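Local coordinates for protein (sliding clamp) (Enterobacteria phage RB69, PDB 1B77) that probably encircles DNA as a ring of three subunits and tethers the phage DNA polymerase to its template for processive replication, at residues S59-I63 against T89-P93; S19-Q25 against D51-L57; L133-A139 against N150-V155; M30-V34 against V101-I107; M1-K5 against D69-I73. All coordinates share one frame; numbering follows the deposited sequence.

Contact 1: residues S59-I63 against T89-P93; sequences SFLSI and TVYWP
The carbonyl oxygen of Ser59 accepts the helical hydrogen bond of Ile63 N at 3.1 Å, and on its other flank Ser59 O lies 3.4 Å from CH2 of Trp92. No hydrogen bond crosses between 59-63 and 89-93; the joint is made by the indole. Trp92 reaches across because its CG stands opposite the backbone N (chi1 -168°), which carries the ring to the helix, whose short axis runs 10.5 Å from that of the strand. Over one face of its six-membered ring sits Phe60 CA, 3.8 Å from the ring centroid and 17° off the normal, a CH-pi contact made by the helix backbone itself. Pro93 CD lies over the opposite face, and the indole is sandwiched between a helix turn and its own chain neighbour. The Phe60 ring adds a T-shaped (edge-to-face) pair: its edge is directed at the five-membered ring, with CD1 3.7 Å from Trp92 CG and the planes 66° apart. Helices packed against beta sheets are characteristic of the DNA-clamp fold, and here helix 57-64 rests on the three-stranded sheet through 88-92, an edge strand within this chain. Farther along the helix Ile63 divides its branches: CG1 packs at Trp92 CZ3, 3.4 Å away, while CG2 meets Val90 CG1 at 4.0 Å. Ile83 of strand 81-84 touches both Ile63 and Val90. Leu54 of strand 52-54 touches Phe60 and Trp92; from the second subunit, Leu133 packs on Ile63 and Trp92, and a strand pairs antiparallel with Thr89 and Val90, carrying the sheet across the interface.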
# COMPACT_ATOMS: atom_id res chain seq x y z
N SER A 59 -8.85 17.14 -0.79
CA SER A 59 -9.20 16.86 0.60
C SER A 59 -10.68 17.15 0.85
O SER A 59 -11.31 16.50 1.69
CB SER A 59 -8.34 17.69 1.56
OG SER A 59 -6.96 17.37 1.41
N PHE A 60 -11.22 18.13 0.14
CA PHE A 60 -12.63 18.47 0.25
C PHE A 60 -13.44 17.26 -0.22
O PHE A 60 -14.32 16.77 0.49
CB PHE A 60 -12.95 19.68 -0.64
CG PHE A 60 -14.42 19.99 -0.74
CD1 PHE A 60 -15.11 20.51 0.34
CD2 PHE A 60 -15.10 19.78 -1.94
CE1 PHE A 60 -16.47 20.82 0.24
CE2 PHE A 60 -16.45 20.08 -2.05
CZ PHE A 60 -17.14 20.61 -0.96
N LEU A 61 -13.13 16.78 -1.42
CA LEU A 61 -13.83 15.62 -1.98
C LEU A 61 -13.74 14.40 -1.05
O LEU A 61 -14.74 13.72 -0.84
CB LEU A 61 -13.25 15.26 -3.35
CG LEU A 61 -13.39 16.37 -4.40
CD1 LEU A 61 -12.63 15.99 -5.67
CD2 LEU A 61 -14.87 16.61 -4.69
N SER A 62 -12.56 14.15 -0.49
CA SER A 62 -12.39 13.02 0.42
C SER A 62 -13.33 13.17 1.62
O SER A 62 -13.91 12.20 2.10
CB SER A 62 -10.95 12.94 0.92
OG SER A 62 -10.08 12.65 -0.16
N ILE A 63 -13.49 14.40 2.10
CA ILE A 63 -14.38 14.65 3.22
C ILE A 63 -15.83 14.30 2.89
O ILE A 63 -16.59 13.87 3.76
CB ILE A 63 -14.26 16.14 3.67
CG1 ILE A 63 -13.26 16.23 4.82
CG2 ILE A 63 -15.62 16.71 4.05
CD1 ILE A 63 -13.68 15.46 6.05
N THR A 89 -22.45 18.10 11.15
CA THR A 89 -22.17 19.17 10.20
C THR A 89 -20.65 19.29 10.03
O THR A 89 -19.88 19.17 10.99
CB THR A 89 -22.72 20.53 10.73
OG1 THR A 89 -24.12 20.41 10.97
CG2 THR A 89 -22.48 21.64 9.72
N VAL A 90 -20.21 19.49 8.79
CA VAL A 90 -18.79 19.64 8.52
C VAL A 90 -18.59 21.00 7.87
O VAL A 90 -19.26 21.33 6.90
CB VAL A 90 -18.26 18.57 7.53
CG1 VAL A 90 -16.80 18.87 7.18
CG2 VAL A 90 -18.38 17.17 8.14
N TYR A 91 -17.68 21.79 8.42
CA TYR A 91 -17.39 23.10 7.85
C TYR A 91 -16.06 23.00 7.12
O TYR A 91 -15.12 22.38 7.62
CB TYR A 91 -17.33 24.17 8.93
CG TYR A 91 -18.61 24.30 9.72
CD1 TYR A 91 -19.73 24.93 9.17
CD2 TYR A 91 -18.71 23.78 11.01
CE1 TYR A 91 -20.92 25.04 9.89
CE2 TYR A 91 -19.89 23.89 11.73
CZ TYR A 91 -20.99 24.51 11.17
OH TYR A 91 -22.15 24.60 11.90
N TRP A 92 -15.99 23.59 5.93
CA TRP A 92 -14.77 23.57 5.13
C TRP A 92 -14.43 25.00 4.71
O TRP A 92 -15.31 25.76 4.31
CB TRP A 92 -14.95 22.66 3.91
CG TRP A 92 -13.67 22.35 3.19
CD1 TRP A 92 -13.08 23.09 2.19
CD2 TRP A 92 -12.79 21.24 3.43
NE1 TRP A 92 -11.90 22.51 1.81
CE2 TRP A 92 -11.69 21.38 2.55
CE3 TRP A 92 -12.83 20.16 4.32
CZ2 TRP A 92 -10.64 20.46 2.52
CZ3 TRP A 92 -11.77 19.24 4.29
CH2 TRP A 92 -10.69 19.40 3.39
N PRO A 93 -13.16 25.38 4.79
CA PRO A 93 -12.78 26.74 4.41
C PRO A 93 -12.98 27.14 2.95
O PRO A 93 -12.70 26.36 2.03
CB PRO A 93 -11.31 26.81 4.82
CG PRO A 93 -10.85 25.41 4.59
CD PRO A 93 -11.97 24.60 5.20

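Contact 2: residues S19-Q25 against D51-L57; sequences SGILLSQ and DVALYDL
Gln25 and Asp51 meet nearly perpendicular, with the amide and carboxylate planes 48° apart. Gln25 NE2 gives a nearly straight bond of 2.8 Å to Asp51 OD2, which lies close to the amide plane of Gln25, while NE2 stands above the carboxylate plane. The other oxygen, Asp51 OD1, takes the backbone Gln25 N at 3.2 Å, again from above its plane, and this two-pronged grip closes one end of the strand pair. Between the ends, 21-23 and 52-54 form an antiparallel ladder in which Ile21 with Leu54 and Leu23 with Val52 are hydrogen-bonded pairs and Leu22 with Ala53 is a non-hydrogen-bonded one. The ladder sorts the side chains by face. Ile21, Leu23, Val52 and Leu54 share one, where the terminal methyls CD1 of Leu23 and CD1 of Leu54 meet at 4.0 Å from obliquely set chains. On the other face Leu22 folds CD1 back to within 4.0 Å of Ala53 CB. Leu57, at the start of the helix, crosses Ile21 at a slant; with CG trans to its N (chi1 176°), its CD2 touches Ile21 CG2 at 3.7 Å. Its backbone N also bonds Ser19 O at 2.8 Å, an oxygen that a water links to Asp56 OD1. Asp56 is the N-cap residue of helix 57-64, its OD1 accepting from Ser59 N. Around this small sheet, Phe14 and Ala15 of helix 5-15 pack on Ile21 and Leu57 respectively, Ile81 of strand 81-84 touches Val52 and Leu54, and Ala53 is bonded through its backbone to Ala95.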
# COMPACT_ATOMS: atom_id res chain seq x y z
N SER A 19 -4.64 21.56 -7.81
CA SER A 19 -5.12 21.19 -6.48
C SER A 19 -6.27 22.06 -5.98
O SER A 19 -6.97 21.69 -5.02
CB SER A 19 -3.96 21.23 -5.48
OG SER A 19 -3.33 22.50 -5.49
N GLY A 20 -6.47 23.21 -6.61
CA GLY A 20 -7.55 24.08 -6.20
C GLY A 20 -8.52 24.32 -7.33
O GLY A 20 -8.25 23.93 -8.47
N ILE A 21 -9.65 24.95 -7.05
CA ILE A 21 -10.61 25.21 -8.11
C ILE A 21 -11.63 26.28 -7.75
O ILE A 21 -11.86 26.59 -6.58
CB ILE A 21 -11.37 23.92 -8.49
CG1 ILE A 21 -12.14 24.12 -9.79
CG2 ILE A 21 -12.32 23.53 -7.38
CD1 ILE A 21 -12.71 22.83 -10.34
N LEU A 22 -12.23 26.88 -8.77
CA LEU A 22 -13.27 27.86 -8.54
C LEU A 22 -14.54 27.25 -9.10
O LEU A 22 -14.61 26.94 -10.30
CB LEU A 22 -12.97 29.19 -9.25
CG LEU A 22 -14.11 30.22 -9.19
CD1 LEU A 22 -14.37 30.64 -7.73
CD2 LEU A 22 -13.75 31.44 -10.03
N LEU A 23 -15.54 27.02 -8.25
CA LEU A 23 -16.80 26.47 -8.71
C LEU A 23 -17.74 27.65 -8.94
O LEU A 23 -17.81 28.55 -8.10
CB LEU A 23 -17.40 25.53 -7.67
CG LEU A 23 -16.61 24.27 -7.32
CD1 LEU A 23 -17.29 23.55 -6.16
CD2 LEU A 23 -16.52 23.36 -8.54
N SER A 24 -18.44 27.63 -10.07
CA SER A 24 -19.38 28.69 -10.43
C SER A 24 -20.77 28.11 -10.62
O SER A 24 -20.93 26.98 -11.09
CB SER A 24 -18.95 29.39 -11.73
OG SER A 24 -17.67 29.99 -11.60
N GLN A 25 -21.79 28.89 -10.27
CA GLN A 25 -23.16 28.44 -10.40
C GLN A 25 -23.45 27.94 -11.82
O GLN A 25 -23.01 28.54 -12.80
CB GLN A 25 -24.11 29.58 -10.02
CG GLN A 25 -23.85 30.10 -8.61
CD GLN A 25 -24.86 31.15 -8.17
OE1 GLN A 25 -26.06 30.97 -8.35
NE2 GLN A 25 -24.37 32.24 -7.59
N ASP A 51 -21.13 30.46 -5.61
CA ASP A 51 -19.76 30.53 -6.08
C ASP A 51 -18.80 30.45 -4.90
O ASP A 51 -18.99 31.10 -3.87
CB ASP A 51 -19.53 31.82 -6.86
CG ASP A 51 -20.60 32.03 -7.92
OD1 ASP A 51 -20.42 31.53 -9.05
OD2 ASP A 51 -21.62 32.69 -7.60
N VAL A 52 -17.77 29.63 -5.04
CA VAL A 52 -16.80 29.47 -3.97
C VAL A 52 -15.51 28.85 -4.48
O VAL A 52 -15.53 27.96 -5.34
CB VAL A 52 -17.39 28.58 -2.83
CG1 VAL A 52 -17.61 27.16 -3.34
CG2 VAL A 52 -16.47 28.61 -1.60
N ALA A 53 -14.40 29.33 -3.96
CA ALA A 53 -13.10 28.84 -4.36
C ALA A 53 -12.60 27.84 -3.32
O ALA A 53 -12.74 28.05 -2.12
CB ALA A 53 -12.11 30.00 -4.48
N LEU A 54 -12.04 26.74 -3.80
CA LEU A 54 -11.49 25.71 -2.93
C LEU A 54 -9.98 25.62 -3.14
O LEU A 54 -9.51 25.46 -4.27
CB LEU A 54 -12.15 24.37 -3.25
CG LEU A 54 -13.61 24.25 -2.81
CD1 LEU A 54 -14.27 23.06 -3.51
CD2 LEU A 54 -13.66 24.10 -1.30
N TYR A 55 -9.23 25.75 -2.05
CA TYR A 55 -7.77 25.70 -2.09
C TYR A 55 -7.27 24.26 -2.23
O TYR A 55 -6.30 24.00 -2.95
CB TYR A 55 -7.20 26.29 -0.80
CG TYR A 55 -5.70 26.47 -0.79
CD1 TYR A 55 -5.09 27.46 -1.56
CD2 TYR A 55 -4.88 25.65 -0.01
CE1 TYR A 55 -3.70 27.62 -1.57
CE2 TYR A 55 -3.49 25.80 -0.00
CZ TYR A 55 -2.91 26.79 -0.78
OH TYR A 55 -1.54 26.97 -0.76
N ASP A 56 -7.92 23.34 -1.53
CA ASP A 56 -7.54 21.93 -1.55
C ASP A 56 -8.73 21.06 -1.93
O ASP A 56 -9.35 20.42 -1.08
CB ASP A 56 -7.03 21.50 -0.17
CG ASP A 56 -6.34 20.14 -0.18
OD1 ASP A 56 -6.57 19.34 -1.12
OD2 ASP A 56 -5.57 19.87 0.76
N LEU A 57 -9.04 21.05 -3.22
CA LEU A 57 -10.17 20.30 -3.75
C LEU A 57 -10.14 18.82 -3.41
O LEU A 57 -11.17 18.24 -3.05
CB LEU A 57 -10.22 20.46 -5.27
CG LEU A 57 -11.28 19.65 -6.02
CD1 LEU A 57 -12.65 19.95 -5.43
CD2 LEU A 57 -11.23 19.99 -7.51
O HOH W 1 -6.38 19.10 -3.96

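Contact 3: residues L133-A139 against N150-V155; sequences LQIDTIA and NGYNKV
Asp136 OD1 receives the backbone N of Lys154 at 2.6 Å through its syn lone pair, a bond that joins the carboxylate to the backbone just past the strand end. A chi1 of 61° tucks CG of Asp136 in above its own main chain, which brings its oxygens to the Lys154 amide. Beside it, Tyr152 O faces two successive amides: Asp136 N at 3.1 Å and Thr137 N at 3.4 Å, both weak bonds. The reverse bond, Tyr152 N to Thr137 O, is 2.8 Å long and almost straight. Thr137 CG2 meets Lys154 CB at a slant, 3.6 Å away, while its hydroxyl OG1 is buried without a partner in the model. Two residues on, on the same face, Ala139 CB meets the edge of the Tyr152 ring at CE1, 3.8 Å off. On the other side of the pair, Ile135 CG2 presses on Gly151 CA at 3.6 Å. A second shell of bonds surrounds these groups: Lys154 NZ is held by Ser158 O, Asn150 OD1 by Ser166 OG, and the backbones of Asp136 and Ile138 by Met184 and Ile182. Leu133 reaches Trp92 of the third subunit. Two residues, Asp136 and Thr137, set against the single Tyr152 make a classic beta bulge, placed at the open end of the hairpin 137-143/146-152 in the C-terminal half of the chain.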
# COMPACT_ATOMS: atom_id res chain seq x y z
N LEU A 133 8.93 2.82 -18.98
CA LEU A 133 10.03 3.03 -19.92
C LEU A 133 10.52 4.47 -19.86
O LEU A 133 11.23 4.93 -20.75
CB LEU A 133 9.57 2.73 -21.36
CG LEU A 133 9.19 1.30 -21.74
CD1 LEU A 133 8.54 1.30 -23.11
CD2 LEU A 133 10.43 0.43 -21.72
N GLN A 134 10.14 5.17 -18.80
CA GLN A 134 10.51 6.57 -18.61
C GLN A 134 10.19 7.42 -19.82
O GLN A 134 11.01 8.23 -20.26
CB GLN A 134 12.00 6.72 -18.27
CG GLN A 134 12.47 5.97 -17.04
CD GLN A 134 12.89 4.56 -17.38
OE1 GLN A 134 13.81 4.36 -18.16
NE2 GLN A 134 12.22 3.58 -16.79
N ILE A 135 9.01 7.23 -20.39
CA ILE A 135 8.60 8.02 -21.53
C ILE A 135 8.04 9.31 -20.95
O ILE A 135 7.03 9.30 -20.25
CB ILE A 135 7.50 7.30 -22.36
CG1 ILE A 135 8.06 6.01 -22.95
CG2 ILE A 135 6.99 8.23 -23.47
CD1 ILE A 135 7.08 5.21 -23.78
N ASP A 136 8.72 10.42 -21.22
CA ASP A 136 8.30 11.72 -20.70
C ASP A 136 7.69 12.60 -21.79
O ASP A 136 7.21 13.71 -21.50
CB ASP A 136 9.49 12.43 -20.06
CG ASP A 136 10.61 12.70 -21.04
OD1 ASP A 136 10.57 12.16 -22.17
OD2 ASP A 136 11.55 13.45 -20.69
N THR A 137 7.69 12.12 -23.02
CA THR A 137 7.15 12.89 -24.13
C THR A 137 6.68 11.99 -25.25
O THR A 137 7.33 10.99 -25.57
CB THR A 137 8.20 13.85 -24.70
OG1 THR A 137 9.22 13.09 -25.36
CG2 THR A 137 8.85 14.68 -23.60
N ILE A 138 5.55 12.34 -25.86
CA ILE A 138 5.03 11.57 -26.97
C ILE A 138 4.89 12.50 -28.17
O ILE A 138 4.83 13.72 -28.02
CB ILE A 138 3.63 10.97 -26.67
CG1 ILE A 138 2.62 12.08 -26.44
CG2 ILE A 138 3.71 10.06 -25.46
CD1 ILE A 138 1.19 11.60 -26.36
N ALA A 139 4.85 11.91 -29.36
CA ALA A 139 4.69 12.67 -30.59
C ALA A 139 3.62 12.01 -31.45
O ALA A 139 3.70 10.82 -31.74
CB ALA A 139 6.01 12.74 -31.34
N ASN A 150 4.27 8.13 -30.99
CA ASN A 150 5.57 7.59 -30.62
C ASN A 150 5.95 8.13 -29.25
O ASN A 150 5.74 9.31 -28.97
CB ASN A 150 6.64 7.99 -31.64
CG ASN A 150 6.44 7.34 -32.99
OD1 ASN A 150 6.35 6.11 -33.10
ND2 ASN A 150 6.38 8.15 -34.03
N GLY A 151 6.50 7.27 -28.40
CA GLY A 151 6.89 7.69 -27.07
C GLY A 151 8.40 7.75 -26.94
O GLY A 151 9.09 6.82 -27.36
N TYR A 152 8.91 8.82 -26.34
CA TYR A 152 10.35 8.99 -26.18
C TYR A 152 10.76 9.38 -24.77
O TYR A 152 9.93 9.71 -23.93
CB TYR A 152 10.88 10.08 -27.11
CG TYR A 152 10.47 10.00 -28.56
CD1 TYR A 152 9.21 10.43 -28.98
CD2 TYR A 152 11.36 9.53 -29.52
CE1 TYR A 152 8.85 10.40 -30.33
CE2 TYR A 152 11.02 9.49 -30.86
CZ TYR A 152 9.77 9.93 -31.26
OH TYR A 152 9.45 9.90 -32.60
N ASN A 153 12.06 9.33 -24.53
CA ASN A 153 12.63 9.74 -23.25
C ASN A 153 13.46 10.96 -23.60
O ASN A 153 14.65 10.85 -23.89
CB ASN A 153 13.53 8.66 -22.66
CG ASN A 153 13.99 9.01 -21.25
OD1 ASN A 153 14.40 10.14 -20.99
ND2 ASN A 153 13.93 8.04 -20.35
N LYS A 154 12.80 12.12 -23.59
CA LYS A 154 13.42 13.41 -23.91
C LYS A 154 14.77 13.63 -23.23
O LYS A 154 15.69 14.22 -23.81
CB LYS A 154 12.45 14.52 -23.51
CG LYS A 154 12.92 15.93 -23.84
CD LYS A 154 12.88 16.22 -25.32
CE LYS A 154 13.13 17.68 -25.59
NZ LYS A 154 13.02 18.00 -27.04
N VAL A 155 14.90 13.16 -21.99
CA VAL A 155 16.13 13.33 -21.24
C VAL A 155 17.36 12.75 -21.94
O VAL A 155 18.36 13.45 -22.15
CB VAL A 155 16.01 12.70 -19.84
CG1 VAL A 155 17.27 12.97 -19.04
CG2 VAL A 155 14.79 13.26 -19.12

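Contact 4: residues M30-V34 against V101-I107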
# COMPACT_ATOMS: atom_id res chain seq x y z
N MET A 30 -14.80 23.63 -14.71
CA MET A 30 -13.58 23.72 -15.48
C MET A 30 -12.40 24.07 -14.58
O MET A 30 -12.58 24.59 -13.47
CB MET A 30 -13.71 24.77 -16.59
CG MET A 30 -13.94 26.20 -16.10
SD MET A 30 -13.94 27.39 -17.47
CE MET A 30 -14.55 28.87 -16.65
N THR A 31 -11.21 23.78 -15.06
CA THR A 31 -10.01 24.07 -14.30
C THR A 31 -8.85 24.19 -15.28
O THR A 31 -8.95 23.78 -16.44
CB THR A 31 -9.70 22.95 -13.29
OG1 THR A 31 -8.61 23.36 -12.45
CG2 THR A 31 -9.32 21.66 -14.01
N ARG A 32 -7.76 24.76 -14.81
CA ARG A 32 -6.58 24.91 -15.64
C ARG A 32 -5.36 24.84 -14.72
O ARG A 32 -5.38 25.37 -13.61
CB ARG A 32 -6.62 26.23 -16.40
CG ARG A 32 -5.35 26.52 -17.18
CD ARG A 32 -5.54 27.63 -18.21
NE ARG A 32 -4.28 27.96 -18.85
CZ ARG A 32 -4.14 28.78 -19.90
NH1 ARG A 32 -5.20 29.36 -20.44
NH2 ARG A 32 -2.93 29.01 -20.40
N ALA A 33 -4.31 24.17 -15.19
CA ALA A 33 -3.09 24.02 -14.42
C ALA A 33 -2.42 25.36 -14.13
O ALA A 33 -2.56 26.32 -14.89
CB ALA A 33 -2.12 23.10 -15.15
N VAL A 34 -1.70 25.42 -13.02
CA VAL A 34 -0.99 26.63 -12.64
C VAL A 34 -0.04 27.04 -13.76
O VAL A 34 0.10 28.23 -14.05
CB VAL A 34 -0.18 26.41 -11.34
CG1 VAL A 34 0.70 27.63 -11.05
CG2 VAL A 34 -1.15 26.17 -10.18
N VAL A 101 -5.34 29.32 -8.88
CA VAL A 101 -5.30 29.74 -10.28
C VAL A 101 -6.50 29.11 -10.97
O VAL A 101 -6.78 27.92 -10.78
CB VAL A 101 -4.00 29.28 -10.97
CG1 VAL A 101 -4.06 29.58 -12.46
CG2 VAL A 101 -2.82 29.98 -10.34
N PHE A 102 -7.22 29.89 -11.76
CA PHE A 102 -8.41 29.38 -12.43
C PHE A 102 -8.73 30.09 -13.74
O PHE A 102 -8.34 31.24 -13.95
CB PHE A 102 -9.61 29.52 -11.48
CG PHE A 102 -9.94 30.96 -11.13
CD1 PHE A 102 -10.79 31.71 -11.95
CD2 PHE A 102 -9.40 31.56 -10.00
CE1 PHE A 102 -11.09 33.04 -11.64
CE2 PHE A 102 -9.69 32.88 -9.69
CZ PHE A 102 -10.54 33.63 -10.50
N PRO A 103 -9.44 29.41 -14.65
CA PRO A 103 -9.84 29.96 -15.95
C PRO A 103 -10.94 31.00 -15.73
O PRO A 103 -11.93 30.72 -15.04
CB PRO A 103 -10.38 28.73 -16.69
CG PRO A 103 -9.70 27.57 -16.01
CD PRO A 103 -9.77 27.98 -14.57
N ASN A 104 -10.79 32.20 -16.29
CA ASN A 104 -11.83 33.23 -16.11
C ASN A 104 -12.98 33.00 -17.10
O ASN A 104 -14.07 33.54 -16.93
CB ASN A 104 -11.25 34.64 -16.31
CG ASN A 104 -10.79 34.91 -17.74
OD1 ASN A 104 -10.43 36.04 -18.08
ND2 ASN A 104 -10.78 33.87 -18.57
N LYS A 105 -12.72 32.18 -18.11
CA LYS A 105 -13.71 31.86 -19.12
C LYS A 105 -13.30 30.55 -19.80
O LYS A 105 -12.12 30.26 -19.95
CB LYS A 105 -13.79 32.98 -20.16
CG LYS A 105 -12.50 33.20 -20.95
CD LYS A 105 -12.51 34.52 -21.73
CE LYS A 105 -12.42 35.72 -20.79
NZ LYS A 105 -12.32 37.03 -21.52
N PRO A 106 -14.28 29.74 -20.22
CA PRO A 106 -13.97 28.47 -20.89
C PRO A 106 -13.14 28.65 -22.15
O PRO A 106 -13.12 29.73 -22.74
CB PRO A 106 -15.35 27.90 -21.18
CG PRO A 106 -16.20 29.13 -21.33
CD PRO A 106 -15.74 29.96 -20.17
N ILE A 107 -12.45 27.59 -22.56
CA ILE A 107 -11.63 27.65 -23.75
C ILE A 107 -12.46 27.31 -24.98
O ILE A 107 -13.21 26.34 -25.00
CB ILE A 107 -10.45 26.67 -23.67
CG1 ILE A 107 -9.51 27.07 -22.54
CG2 ILE A 107 -9.70 26.64 -24.99
CD1 ILE A 107 -8.85 28.43 -22.74
O HOH W 2 -8.80 26.10 -11.87
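From Val34 beside Val101 to Met30 beside Pro106, the end of strand 28-32 and the irregular loop 101-107 run in opposite senses, 5.8 Å apart between the CA atoms of Val34 and Val101, and no direct hydrogen bond crosses between them. The Pro103 ring fills the middle of the contact. Its CG is lodged against Arg32 CB at 3.4 Å and against the peptide carbon of Thr31, and its CB lies 3.9 Å from Met30 SD. Met30 leaves the strand with a chi1 of 62°, which sets CG over its own backbone, and then extends straight, carrying its thioether into the bend of the loop. There SD touches Pro106 CA at 3.6 Å, and the terminal CE rests 3.6 Å from Pro103 O. The loop belongs to the connection between strands 88-92 and 114-118, the passage from the first to the second clamp-like half of the chain, and it is laid here on an outermost strand of the six-stranded sheet to which both halves contribute. Polar linkage is indirect: one water bonds Thr31 OG1 at 2.8 Å and donates to Val101 O at 2.9 Å. At the Val34 end the valines cross at about a right angle, CG2 of Val34 lying 4.2 Å from CG2 of Val101. Arg32 stretches away in an extended chain. Tyr39, on the adjoining strand 38-44, packs on both Met30 and Pro106 and holds Ile107 N with its hydroxyl, while Asn18 ND2 bonds Arg32 O.

Contact 5: residues M1-K5 against D69-I73; sequences MKLSK and DDAEI
Charge dominates where Met1 and Lys2 meet Glu72 in a salt-bridge network, the two carboxylate oxygens being shared between two amino groups. In one salt bridge the terminal Met1 N lies 2.7 Å from Glu72 OE2, which it meets nearly along the C-O axis; in the other Lys2 NZ comes within 2.5 Å of Glu72 OE1 on the syn side, 28° out of the plane. The Lys2 and Glu72 side chains stand almost square to each other, Lys2 bending only at its last torsion (chi4 67°) to bring NZ round. Among the backbone bonds, Met1 N also gives one to Ile73 O at 2.7 Å; with Asp49 OD2 as a further acceptor, the terminus has three partners, an environment that would probably stabilise its positive charge. The N-terminal segment runs beside the start of strand 72-75, an edge strand within this chain, before entering helix 5-15. Farther along, two waters take over: one accepts from Leu3 N and donates to Ala71 O, both at 2.8 Å, and another donates to Leu3 O and Asp69 O. The apolar contact between the segments is Met1 CG on Ile73 CG2, the two side chains running abreast in one direction, with Phe50 against both.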
# COMPACT_ATOMS: atom_id res chain seq x y z
N MET A 1 -26.51 22.89 -2.52
CA MET A 1 -26.25 22.01 -3.69
C MET A 1 -25.82 20.62 -3.24
O MET A 1 -25.47 20.41 -2.08
CB MET A 1 -25.13 22.59 -4.56
CG MET A 1 -23.79 22.63 -3.87
SD MET A 1 -22.44 22.97 -5.00
CE MET A 1 -22.49 21.51 -5.97
N LYS A 2 -25.85 19.67 -4.17
CA LYS A 2 -25.45 18.31 -3.89
C LYS A 2 -24.47 17.83 -4.95
O LYS A 2 -24.57 18.20 -6.11
CB LYS A 2 -26.67 17.38 -3.85
CG LYS A 2 -27.63 17.67 -2.71
CD LYS A 2 -28.74 16.63 -2.65
CE LYS A 2 -29.68 16.85 -1.47
NZ LYS A 2 -30.49 18.11 -1.58
N LEU A 3 -23.51 17.01 -4.54
CA LEU A 3 -22.54 16.47 -5.47
C LEU A 3 -22.67 14.96 -5.53
O LEU A 3 -22.48 14.27 -4.53
CB LEU A 3 -21.12 16.85 -5.05
CG LEU A 3 -20.79 18.34 -5.13
CD1 LEU A 3 -19.39 18.59 -4.61
CD2 LEU A 3 -20.92 18.80 -6.58
N SER A 4 -23.00 14.44 -6.71
CA SER A 4 -23.14 13.01 -6.91
C SER A 4 -21.76 12.40 -7.08
O SER A 4 -20.78 13.11 -7.30
CB SER A 4 -23.99 12.73 -8.15
OG SER A 4 -23.39 13.27 -9.30
N LYS A 5 -21.68 11.07 -6.99
CA LYS A 5 -20.41 10.36 -7.13
C LYS A 5 -19.77 10.53 -8.50
O LYS A 5 -18.55 10.52 -8.63
CB LYS A 5 -20.60 8.88 -6.80
CG LYS A 5 -20.76 8.58 -5.31
CD LYS A 5 -19.51 7.91 -4.74
CE LYS A 5 -19.61 7.75 -3.22
NZ LYS A 5 -18.45 6.99 -2.65
N ASP A 69 -24.44 10.47 1.17
CA ASP A 69 -24.33 10.80 -0.25
C ASP A 69 -25.22 11.97 -0.67
O ASP A 69 -24.97 12.61 -1.69
CB ASP A 69 -24.68 9.57 -1.10
CG ASP A 69 -23.84 8.36 -0.76
OD1 ASP A 69 -22.59 8.49 -0.71
OD2 ASP A 69 -24.42 7.27 -0.54
N ASP A 70 -26.26 12.26 0.11
CA ASP A 70 -27.16 13.36 -0.23
C ASP A 70 -26.93 14.57 0.67
O ASP A 70 -27.80 15.44 0.80
CB ASP A 70 -28.62 12.90 -0.14
CG ASP A 70 -29.10 12.74 1.29
OD1 ASP A 70 -28.45 12.00 2.06
OD2 ASP A 70 -30.13 13.36 1.64
N ALA A 71 -25.76 14.62 1.30
CA ALA A 71 -25.43 15.74 2.17
C ALA A 71 -25.60 17.05 1.40
O ALA A 71 -25.10 17.19 0.29
CB ALA A 71 -24.00 15.61 2.69
N GLU A 72 -26.32 17.99 2.00
CA GLU A 72 -26.56 19.28 1.38
C GLU A 72 -25.39 20.20 1.70
O GLU A 72 -25.00 20.33 2.86
CB GLU A 72 -27.86 19.87 1.93
CG GLU A 72 -28.31 21.17 1.29
CD GLU A 72 -28.89 20.99 -0.11
OE1 GLU A 72 -29.79 20.14 -0.28
OE2 GLU A 72 -28.45 21.72 -1.03
N ILE A 73 -24.82 20.83 0.68
CA ILE A 73 -23.71 21.74 0.91
C ILE A 73 -24.06 23.15 0.45
O ILE A 73 -24.62 23.34 -0.63
CB ILE A 73 -22.43 21.25 0.20
CG1 ILE A 73 -21.39 22.37 0.20
CG2 ILE A 73 -22.75 20.77 -1.19
CD1 ILE A 73 -20.09 22.02 -0.48
O HOH W 3 -23.85 16.11 -1.92
O HOH W 4 -22.70 11.90 -3.59

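Overall arrangement
Four of the five contacts cluster in the first half of the chain, and contact 3 lies apart in the second, its centre about 38 Å from that of contact 1. The hub is Phe60 of contact 1 with its surroundings: its CD2 touches Leu54 CD1 of contact 2 at 3.7 Å, and Phe60 CZ packs on Ile73 CD1 of contact 5 at 3.3 Å. Contacts 2 and 4 adjoin as well, Leu22 CD2 lying 3.5 Å from Phe102 CE1. Contacts 1 and 3, separate within one chain, are brought together by the ring: at each subunit interface the contact 1 region of one copy faces the contact 3 region of the next.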